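Local coordinates for microcin B17-processing protein McbC (Escherichia coli str. K-12 substr. MG1655, PDB 6GRH), which acts as an FMN-dependent oxidoreductase needed to process the inactive precursor of microcin B17 into the active antibiotic peptide, at residues Arg118-Gly123 / Thr214-Gln219; Leu103-Phe108 / Leu155-Glu160. All coordinates share one frame; numbering follows the deposited sequence.

Contact 1: Arg118-Gly123 / Thr214-Gln219; sequences RPYPSG and TGSMYQ. With FMN (flavin mononucleotide), chain O.
The flavin-binding loop of this nitroreductase-family protein rests on the long helix 204-227 through Tyr120, whose ring receives Met217 over one face. Met217 CG stands 3.5 Å from the centroid of the Tyr120 ring and 19° off its normal, a CH-pi contact offset toward the rim near CE2. The thioether then runs outward to the phenol end: a bend at the last torsion (chi3 68°) brings Met217 CE within 3.5 Å of Tyr120 OH, while SD lies obliquely to the ring in a Met-aromatic contact. A flexible, polarisable methionine suits this place, since it can follow the ring from face to hydroxyl. The hydroxyl itself is gripped from within the loop, where Arg118 NH1 donates to Tyr120 OH at 3.1 Å, the oxygen lying 20° out of the guanidinium plane; this bond holds the phenol end in place, and Tyr127 meets both side chains, Arg118 by a cation-pi contact.

Ser216 adds a polar bridge. Its OG sits between the backbone N and the carbonyl carbon, where it also bonds Glu213 O in the preceding turn, and a water donates both to this OG, at 2.6 Å, and to Pro121 O, at 2.7 Å. The water thus links the buried loop carbonyl to the helix. From Pro121 on, the chain lies against the cofactor: Pro121 CB is 3.2 Å from FMN O3', Ser122 N makes a weak bond of 3.4 Å to the same FMN O3', and Gly123 N comes 3.4 Å from FMN C8. Ser122 OG is bonded to Glu213, a second tie to the helix. Pro121, Ser122 and Gly123 belong to the FMN pocket, which also takes in Arg117, Gly124, Ala125, Met209 and residues of the second subunit, the shared-interface flavin site characteristic of dimeric nitroreductase folds.

Contact 2: Leu103-Phe108 / Leu155-Glu160; sequences LLVNAF and LSQALE
Leu104 and Leu159 meet through single methyl groups, CD1 of Leu104 lying 3.9 Å from CD2 of Leu159, with the two side chains crossing at about a right angle. One turns out from the last turns of helix 97-108, the other from strand 158-163, the outermost of this chain's sheet. Branched leucines suit such a junction because a terminal methyl can span the gap between a helix and a strand whose backbones stay well apart. Beside them Val105 CG1 touches Gln157 OE1 at 3.8 Å, a van der Waals approach rather than a polar one. Gln157 starts from a CB that does not face the helix, and its chain, extended beyond CG (chi2 -167°), carries the amide across to the valine. The nearest alpha carbons, those of Val105 and Gln157, are 6.8 Å apart.

The next shell explains these positions. Gln157 NE2 makes a weak hydrogen bond to Ser110 O, just past the helix, which probably helps orient the amide. Gln157 and Ala158 both face Leu153 in a G1 beta bulge, and Gln157 has a positive phi of 59°, the backbone shape expected at the first position of such a bulge. Tyr152 of the neighbouring strand packs against Leu104, Val105 and Gln157, while Trp143 lies against Leu159. Farther out, Ala158 and Leu159 pair in an antiparallel ladder with a strand of the second subunit, so the sheet continues across the interface, and Val105 packs on Ile72 of that subunit.

Helix 97-108 is therefore joined to the start of strand 158-163 and the turn before it by dispersion forces between leucine methyls, together with a valine methyl against the amide oxygen of Gln157. Such a junction has little directional character.

Contacts 1 and 2 are neighbours, with centres 13 Å apart, and their segments alternate along the chain. The loop 118-123 folds back over the end of helix 97-108: Pro119 CG lies 3.3 Å from Ala107 O, and Arg118 NE lies 3.9 Å from Leu155 CD2. In addition, Phe108 CE1 approaches Met217 O to 3.5 Å, so helix 204-227 also packs on that helix end. Contact 1 alone reaches the FMN pocket with its own residues; contact 2 holds no residue of the pocket and lies where the chain's sheet meets the second subunit. Both border that subunit, which supplies further residues that hydrogen-bond FMN around contact 1 and extends the sheet at contact 2.

Contact 1: Arg118-Gly123 / Thr214-Gln219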
ATOM      1  N   ARG D 118      34.640   5.679  -6.374  1.00 37.20           N
ATOM      2  CA  ARG D 118      34.534   5.909  -4.930  1.00 36.02           C
ATOM      3  C   ARG D 118      34.892   4.648  -4.159  1.00 34.93           C
ATOM      4  O   ARG D 118      34.857   3.551  -4.713  1.00 33.79           O
ATOM      5  CB  ARG D 118      33.110   6.314  -4.596  1.00 35.65           C
ATOM      6  CG  ARG D 118      32.622   7.497  -5.399  1.00 35.52           C
ATOM      7  CD  ARG D 118      31.263   7.959  -4.895  1.00 33.90           C
ATOM      8  NE  ARG D 118      30.576   8.694  -5.937  1.00 34.22           N
ATOM      9  CZ  ARG D 118      29.512   9.467  -5.769  1.00 33.74           C
ATOM     10  NH1 ARG D 118      28.943   9.621  -4.573  1.00 33.38           N
ATOM     11  NH2 ARG D 118      29.011  10.080  -6.835  1.00 34.95           N
ATOM     12  N   PRO D 119      35.213   4.792  -2.862  1.00 35.00           N
ATOM     13  CA  PRO D 119      35.570   3.637  -2.017  1.00 34.26           C
ATOM     14  C   PRO D 119      34.389   2.753  -1.607  1.00 32.83           C
ATOM     15  O   PRO D 119      34.548   1.891  -0.738  1.00 31.99           O
ATOM     16  CB  PRO D 119      36.220   4.288  -0.787  1.00 34.96           C
ATOM     17  CG  PRO D 119      35.645   5.651  -0.731  1.00 34.94           C
ATOM     18  CD  PRO D 119      35.392   6.072  -2.140  1.00 35.29           C
ATOM     19  N   TYR D 120      33.218   2.976  -2.213  1.00 31.48           N
ATOM     20  CA  TYR D 120      32.052   2.117  -2.005  1.00 30.98           C
ATOM     21  C   TYR D 120      31.361   1.973  -3.361  1.00 30.96           C
ATOM     22  O   TYR D 120      31.332   2.921  -4.152  1.00 31.23           O
ATOM     23  CB  TYR D 120      31.120   2.670  -0.915  1.00 30.10           C
ATOM     24  CG  TYR D 120      30.542   4.034  -1.215  1.00 29.62           C
ATOM     25  CD1 TYR D 120      31.289   5.194  -1.028  1.00 29.97           C
ATOM     26  CD2 TYR D 120      29.238   4.157  -1.694  1.00 28.37           C
ATOM     27  CE1 TYR D 120      30.764   6.439  -1.328  1.00 29.56           C
ATOM     28  CE2 TYR D 120      28.704   5.390  -1.990  1.00 28.20           C
ATOM     29  CZ  TYR D 120      29.465   6.526  -1.816  1.00 29.09           C
ATOM     30  OH  TYR D 120      28.907   7.747  -2.135  1.00 29.61           O
ATOM     31  N   PRO D 121      30.849   0.772  -3.657  1.00 30.92           N
ATOM     32  CA  PRO D 121      30.167   0.555  -4.933  1.00 30.43           C
ATOM     33  C   PRO D 121      28.732   1.089  -4.921  1.00 29.42           C
ATOM     34  O   PRO D 121      28.226   1.507  -3.884  1.00 28.87           O
ATOM     35  CB  PRO D 121      30.194  -0.975  -5.060  1.00 30.92           C
ATOM     36  CG  PRO D 121      30.035  -1.436  -3.644  1.00 30.74           C
ATOM     37  CD  PRO D 121      30.749  -0.413  -2.781  1.00 30.76           C
ATOM     38  N   SER D 122      28.082   1.091  -6.081  1.00 29.33           N
ATOM     39  CA  SER D 122      26.683   1.531  -6.186  1.00 29.10           C
ATOM     40  C   SER D 122      26.030   0.891  -7.401  1.00 29.26           C
ATOM     41  O   SER D 122      26.642   0.831  -8.479  1.00 28.83           O
ATOM     42  CB  SER D 122      26.611   3.066  -6.307  1.00 29.20           C
ATOM     43  OG  SER D 122      25.288   3.506  -6.513  1.00 27.85           O
ATOM     44  N   GLY D 123      24.801   0.405  -7.234  1.00 28.55           N
ATOM     45  CA  GLY D 123      24.052  -0.150  -8.358  1.00 29.28           C
ATOM     46  C   GLY D 123      24.000   0.821  -9.526  1.00 29.17           C
ATOM     47  O   GLY D 123      23.609   1.974  -9.362  1.00 28.32           O
ATOM     48  N   THR D 214      23.622   3.365   1.570  1.00 26.07           N
ATOM     49  CA  THR D 214      23.765   4.210   2.757  1.00 26.05           C
ATOM     50  C   THR D 214      24.573   3.536   3.869  1.00 26.19           C
ATOM     51  O   THR D 214      25.434   4.155   4.471  1.00 25.79           O
ATOM     52  CB  THR D 214      22.374   4.615   3.256  1.00 26.30           C
ATOM     53  OG1 THR D 214      21.684   5.255   2.167  1.00 25.78           O
ATOM     54  CG2 THR D 214      22.464   5.550   4.426  1.00 26.46           C
ATOM     55  N   GLY D 215      24.309   2.241   4.080  1.00 26.22           N
ATOM     56  CA  GLY D 215      25.027   1.453   5.044  1.00 25.83           C
ATOM     57  C   GLY D 215      26.478   1.256   4.659  1.00 26.80           C
ATOM     58  O   GLY D 215      27.353   1.304   5.542  1.00 26.50           O
ATOM     59  N   SER D 216      26.763   1.054   3.353  1.00 26.16           N
ATOM     60  CA  SER D 216      28.157   0.979   2.926  1.00 27.45           C
ATOM     61  C   SER D 216      28.888   2.300   3.203  1.00 28.17           C
ATOM     62  O   SER D 216      30.111   2.323   3.509  1.00 29.18           O
ATOM     63  CB  SER D 216      28.296   0.565   1.441  1.00 27.48           C
ATOM     64  OG  SER D 216      27.876   1.598   0.578  1.00 27.33           O
ATOM     65  N   MET D 217      28.167   3.401   3.082  1.00 27.95           N
ATOM     66  CA  MET D 217      28.766   4.715   3.291  1.00 29.33           C
ATOM     67  C   MET D 217      29.052   4.970   4.759  1.00 29.42           C
ATOM     68  O   MET D 217      30.179   5.323   5.106  1.00 30.48           O
ATOM     69  CB  MET D 217      27.921   5.824   2.695  1.00 29.49           C
ATOM     70  CG  MET D 217      27.822   5.696   1.192  1.00 30.27           C
ATOM     71  SD  MET D 217      26.535   6.733   0.510  1.00 31.69           S
ATOM     72  CE  MET D 217      27.231   8.350   0.823  1.00 31.29           C
ATOM     73  N   TYR D 218      28.070   4.787   5.639  1.00 28.93           N
ATOM     74  CA  TYR D 218      28.357   5.052   7.046  1.00 29.26           C
ATOM     75  C   TYR D 218      29.386   4.066   7.619  1.00 29.72           C
ATOM     76  O   TYR D 218      30.104   4.405   8.562  1.00 29.53           O
ATOM     77  CB  TYR D 218      27.103   5.185   7.912  1.00 28.34           C
ATOM     78  CG  TYR D 218      26.279   3.949   8.227  1.00 27.99           C
ATOM     79  CD1 TYR D 218      26.812   2.859   8.897  1.00 28.13           C
ATOM     80  CD2 TYR D 218      24.913   3.927   7.933  1.00 27.26           C
ATOM     81  CE1 TYR D 218      26.017   1.755   9.204  1.00 27.94           C
ATOM     82  CE2 TYR D 218      24.107   2.836   8.247  1.00 27.12           C
ATOM     83  CZ  TYR D 218      24.656   1.759   8.890  1.00 27.23           C
ATOM     84  OH  TYR D 218      23.865   0.669   9.179  1.00 27.06           O
ATOM     85  N   GLN D 219      29.469   2.869   7.039  1.00 29.08           N
ATOM     86  CA  GLN D 219      30.434   1.880   7.496  1.00 29.95           C
ATOM     87  C   GLN D 219      31.865   2.323   7.193  1.00 30.73           C
ATOM     88  O   GLN D 219      32.734   2.190   8.039  1.00 31.17           O
ATOM     89  CB  GLN D 219      30.155   0.505   6.879  1.00 30.20           C
ATOM     90  CG  GLN D 219      31.041  -0.627   7.403  1.00 31.44           C
ATOM     91  CD  GLN D 219      30.967  -0.866   8.914  1.00 32.29           C
ATOM     92  OE1 GLN D 219      30.022  -0.430   9.596  1.00 31.73           O
ATOM     93  NE2 GLN D 219      31.990  -1.569   9.452  1.00 32.60           N
TER
HETATM   94  N1  FMN O 401      26.980  -4.975 -11.172  1.00 32.40           N
HETATM   95  C2  FMN O 401      26.467  -5.780 -12.138  1.00 32.83           C
HETATM   96  O2  FMN O 401      27.181  -6.010 -13.130  1.00 31.39           O
HETATM   97  N3  FMN O 401      25.228  -6.323 -12.050  1.00 32.59           N
HETATM   98  C4  FMN O 401      24.422  -6.108 -10.984  1.00 32.66           C
HETATM   99  O4  FMN O 401      23.285  -6.623 -10.910  1.00 31.85           O
HETATM  100  C4A FMN O 401      24.905  -5.227  -9.891  1.00 30.74           C
HETATM  101  N5  FMN O 401      24.157  -4.947  -8.798  1.00 30.41           N
HETATM  102  C5A FMN O 401      24.639  -4.148  -7.810  1.00 30.43           C
HETATM  103  C6  FMN O 401      23.845  -3.896  -6.694  1.00 30.24           C
HETATM  104  C7  FMN O 401      24.295  -3.081  -5.660  1.00 30.72           C
HETATM  105  C7M FMN O 401      23.409  -2.823  -4.465  1.00 29.93           C
HETATM  106  C8  FMN O 401      25.652  -2.479  -5.734  1.00 30.42           C
HETATM  107  C8M FMN O 401      26.150  -1.602  -4.621  1.00 30.53           C
HETATM  108  C9  FMN O 401      26.462  -2.727  -6.843  1.00 31.19           C
HETATM  109  C9A FMN O 401      26.011  -3.546  -7.899  1.00 30.46           C
HETATM  110  N10 FMN O 401      26.807  -3.825  -9.047  1.00 31.08           N
HETATM  111  C10 FMN O 401      26.270  -4.662 -10.056  1.00 31.82           C
HETATM  112  C1' FMN O 401      28.162  -3.285  -9.216  1.00 30.22           C
HETATM  113  C2' FMN O 401      28.089  -1.874  -9.757  1.00 31.43           C
HETATM  114  O2' FMN O 401      27.647  -1.913 -11.128  1.00 31.32           O
HETATM  115  C3' FMN O 401      29.449  -1.187  -9.591  1.00 31.98           C
HETATM  116  O3' FMN O 401      29.732  -1.004  -8.198  1.00 31.81           O
HETATM  117  C4' FMN O 401      29.527   0.165 -10.294  1.00 32.07           C
HETATM  118  O4' FMN O 401      29.362  -0.024 -11.701  1.00 30.04           O
HETATM  119  C5' FMN O 401      30.853   0.891 -10.084  1.00 33.13           C
HETATM  120  O5' FMN O 401      31.919   0.058 -10.534  1.00 32.27           O
HETATM  121  P   FMN O 401      33.103  -0.379  -9.548  1.00 34.54           P
HETATM  122  O1P FMN O 401      32.467  -1.158  -8.420  1.00 33.53           O
HETATM  123  O2P FMN O 401      33.977  -1.248 -10.430  1.00 34.57           O
HETATM  124  O3P FMN O 401      33.696   0.943  -9.173  1.00 32.35           O
HETATM  125  O   HOH W   1      27.195   0.332  -1.637  1.00 28.45           O

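Contact 2: Leu103-Phe108 / Leu155-Glu160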
ATOM      1  N   LEU D 103      38.083  12.772   7.462  1.00 39.52           N
ATOM      2  CA  LEU D 103      36.965  11.821   7.484  1.00 38.53           C
ATOM      3  C   LEU D 103      36.314  11.712   6.104  1.00 36.66           C
ATOM      4  O   LEU D 103      36.127  10.619   5.593  1.00 36.16           O
ATOM      5  CB  LEU D 103      35.916  12.209   8.529  1.00 38.34           C
ATOM      6  CG  LEU D 103      34.686  11.314   8.607  1.00 37.58           C
ATOM      7  CD1 LEU D 103      35.087   9.897   8.989  1.00 38.13           C
ATOM      8  CD2 LEU D 103      33.697  11.900   9.600  1.00 37.88           C
ATOM      9  N   LEU D 104      36.000  12.865   5.518  1.00 36.33           N
ATOM     10  CA  LEU D 104      35.194  12.942   4.315  1.00 35.56           C
ATOM     11  C   LEU D 104      35.903  12.326   3.105  1.00 35.14           C
ATOM     12  O   LEU D 104      35.335  11.460   2.436  1.00 34.17           O
ATOM     13  CB  LEU D 104      34.782  14.395   4.023  1.00 36.11           C
ATOM     14  CG  LEU D 104      33.810  15.037   5.032  1.00 36.00           C
ATOM     15  CD1 LEU D 104      33.725  16.532   4.792  1.00 36.55           C
ATOM     16  CD2 LEU D 104      32.425  14.418   4.982  1.00 35.46           C
ATOM     17  N   VAL D 105      37.140  12.755   2.850  1.00 36.15           N
ATOM     18  CA  VAL D 105      37.883  12.272   1.658  1.00 36.84           C
ATOM     19  C   VAL D 105      38.214  10.775   1.755  1.00 36.69           C
ATOM     20  O   VAL D 105      38.032  10.052   0.796  1.00 37.15           O
ATOM     21  CB  VAL D 105      39.137  13.108   1.318  1.00 37.93           C
ATOM     22  CG1 VAL D 105      38.753  14.562   1.081  1.00 38.08           C
ATOM     23  CG2 VAL D 105      40.237  12.965   2.365  1.00 38.56           C
ATOM     24  N   ASN D 106      38.591  10.298   2.940  1.00 36.86           N
ATOM     25  CA  ASN D 106      38.866   8.865   3.111  1.00 36.53           C
ATOM     26  C   ASN D 106      37.629   7.968   3.054  1.00 35.43           C
ATOM     27  O   ASN D 106      37.675   6.914   2.429  1.00 35.36           O
ATOM     28  CB  ASN D 106      39.649   8.628   4.398  1.00 36.89           C
ATOM     29  CG  ASN D 106      41.081   9.095   4.279  1.00 38.19           C
ATOM     30  OD1 ASN D 106      41.918   8.411   3.660  1.00 38.47           O
ATOM     31  ND2 ASN D 106      41.368  10.283   4.824  1.00 37.94           N
ATOM     32  N   ALA D 107      36.523   8.388   3.685  1.00 34.65           N
ATOM     33  CA  ALA D 107      35.293   7.601   3.672  1.00 32.93           C
ATOM     34  C   ALA D 107      34.588   7.555   2.330  1.00 32.30           C
ATOM     35  O   ALA D 107      33.996   6.530   2.008  1.00 31.15           O
ATOM     36  CB  ALA D 107      34.307   8.089   4.739  1.00 32.40           C
ATOM     37  N   PHE D 108      34.618   8.656   1.575  1.00 32.73           N
ATOM     38  CA  PHE D 108      33.697   8.837   0.429  1.00 32.48           C
ATOM     39  C   PHE D 108      34.349   9.127  -0.932  1.00 33.68           C
ATOM     40  O   PHE D 108      33.649   9.124  -1.963  1.00 33.14           O
ATOM     41  CB  PHE D 108      32.682   9.956   0.740  1.00 31.72           C
ATOM     42  CG  PHE D 108      32.019   9.823   2.074  1.00 31.00           C
ATOM     43  CD1 PHE D 108      31.381   8.635   2.440  1.00 30.49           C
ATOM     44  CD2 PHE D 108      32.011  10.878   2.974  1.00 31.58           C
ATOM     45  CE1 PHE D 108      30.784   8.498   3.681  1.00 30.35           C
ATOM     46  CE2 PHE D 108      31.398  10.747   4.210  1.00 30.68           C
ATOM     47  CZ  PHE D 108      30.784   9.567   4.569  1.00 29.82           C
ATOM     48  N   LEU D 155      33.125  13.627  -5.664  1.00 36.30           N
ATOM     49  CA  LEU D 155      33.964  13.586  -6.854  1.00 37.45           C
ATOM     50  C   LEU D 155      34.756  14.877  -6.978  1.00 37.93           C
ATOM     51  O   LEU D 155      35.936  14.820  -7.253  1.00 38.05           O
ATOM     52  CB  LEU D 155      33.122  13.317  -8.108  1.00 37.40           C
ATOM     53  CG  LEU D 155      32.330  12.006  -8.049  1.00 37.28           C
ATOM     54  CD1 LEU D 155      31.609  11.744  -9.367  1.00 37.28           C
ATOM     55  CD2 LEU D 155      33.246  10.847  -7.697  1.00 37.84           C
ATOM     56  N   SER D 156      34.115  16.026  -6.732  1.00 37.58           N
ATOM     57  CA  SER D 156      34.826  17.314  -6.691  1.00 39.07           C
ATOM     58  C   SER D 156      35.743  17.428  -5.451  1.00 39.36           C
ATOM     59  O   SER D 156      36.719  18.183  -5.465  1.00 40.05           O
ATOM     60  CB  SER D 156      33.841  18.488  -6.670  1.00 39.19           C
ATOM     61  OG  SER D 156      32.972  18.488  -7.777  1.00 38.89           O
ATOM     62  N   GLN D 157      35.421  16.677  -4.391  1.00 38.74           N
ATOM     63  CA  GLN D 157      36.133  16.744  -3.102  1.00 39.50           C
ATOM     64  C   GLN D 157      36.051  18.164  -2.565  1.00 39.58           C
ATOM     65  O   GLN D 157      37.046  18.871  -2.431  1.00 40.20           O
ATOM     66  CB  GLN D 157      37.573  16.208  -3.218  1.00 41.11           C
ATOM     67  CG  GLN D 157      37.568  14.756  -3.696  1.00 41.52           C
ATOM     68  CD  GLN D 157      38.889  14.032  -3.566  1.00 43.43           C
ATOM     69  OE1 GLN D 157      39.661  14.277  -2.649  1.00 44.88           O
ATOM     70  NE2 GLN D 157      39.130  13.084  -4.482  1.00 43.83           N
ATOM     71  N   ALA D 158      34.813  18.573  -2.328  1.00 38.09           N
ATOM     72  CA  ALA D 158      34.501  19.945  -1.974  1.00 38.62           C
ATOM     73  C   ALA D 158      33.215  19.984  -1.159  1.00 37.63           C
ATOM     74  O   ALA D 158      32.428  19.032  -1.177  1.00 36.76           O
ATOM     75  CB  ALA D 158      34.374  20.790  -3.235  1.00 38.86           C
ATOM     76  N   LEU D 159      33.030  21.066  -0.424  1.00 38.35           N
ATOM     77  CA  LEU D 159      31.850  21.252   0.392  1.00 38.27           C
ATOM     78  C   LEU D 159      31.063  22.402  -0.217  1.00 38.93           C
ATOM     79  O   LEU D 159      31.631  23.460  -0.508  1.00 39.55           O
ATOM     80  CB  LEU D 159      32.228  21.589   1.832  1.00 39.16           C
ATOM     81  CG  LEU D 159      32.855  20.527   2.725  1.00 39.10           C
ATOM     82  CD1 LEU D 159      33.400  21.173   3.986  1.00 40.80           C
ATOM     83  CD2 LEU D 159      31.848  19.464   3.078  1.00 38.55           C
ATOM     84  N   GLU D 160      29.759  22.185  -0.389  1.00 38.04           N
ATOM     85  CA  GLU D 160      28.824  23.191  -0.860  1.00 38.95           C
ATOM     86  C   GLU D 160      28.030  23.752   0.348  1.00 38.40           C
ATOM     87  O   GLU D 160      27.504  22.973   1.131  1.00 37.34           O
ATOM     88  CB  GLU D 160      27.912  22.481  -1.853  1.00 39.82           C
ATOM     89  CG  GLU D 160      26.899  23.320  -2.599  1.00 41.14           C
ATOM     90  CD  GLU D 160      26.030  22.469  -3.541  1.00 40.84           C
ATOM     91  OE1 GLU D 160      25.750  21.264  -3.254  1.00 40.29           O
ATOM     92  OE2 GLU D 160      25.601  23.019  -4.573  1.00 42.48           O
TER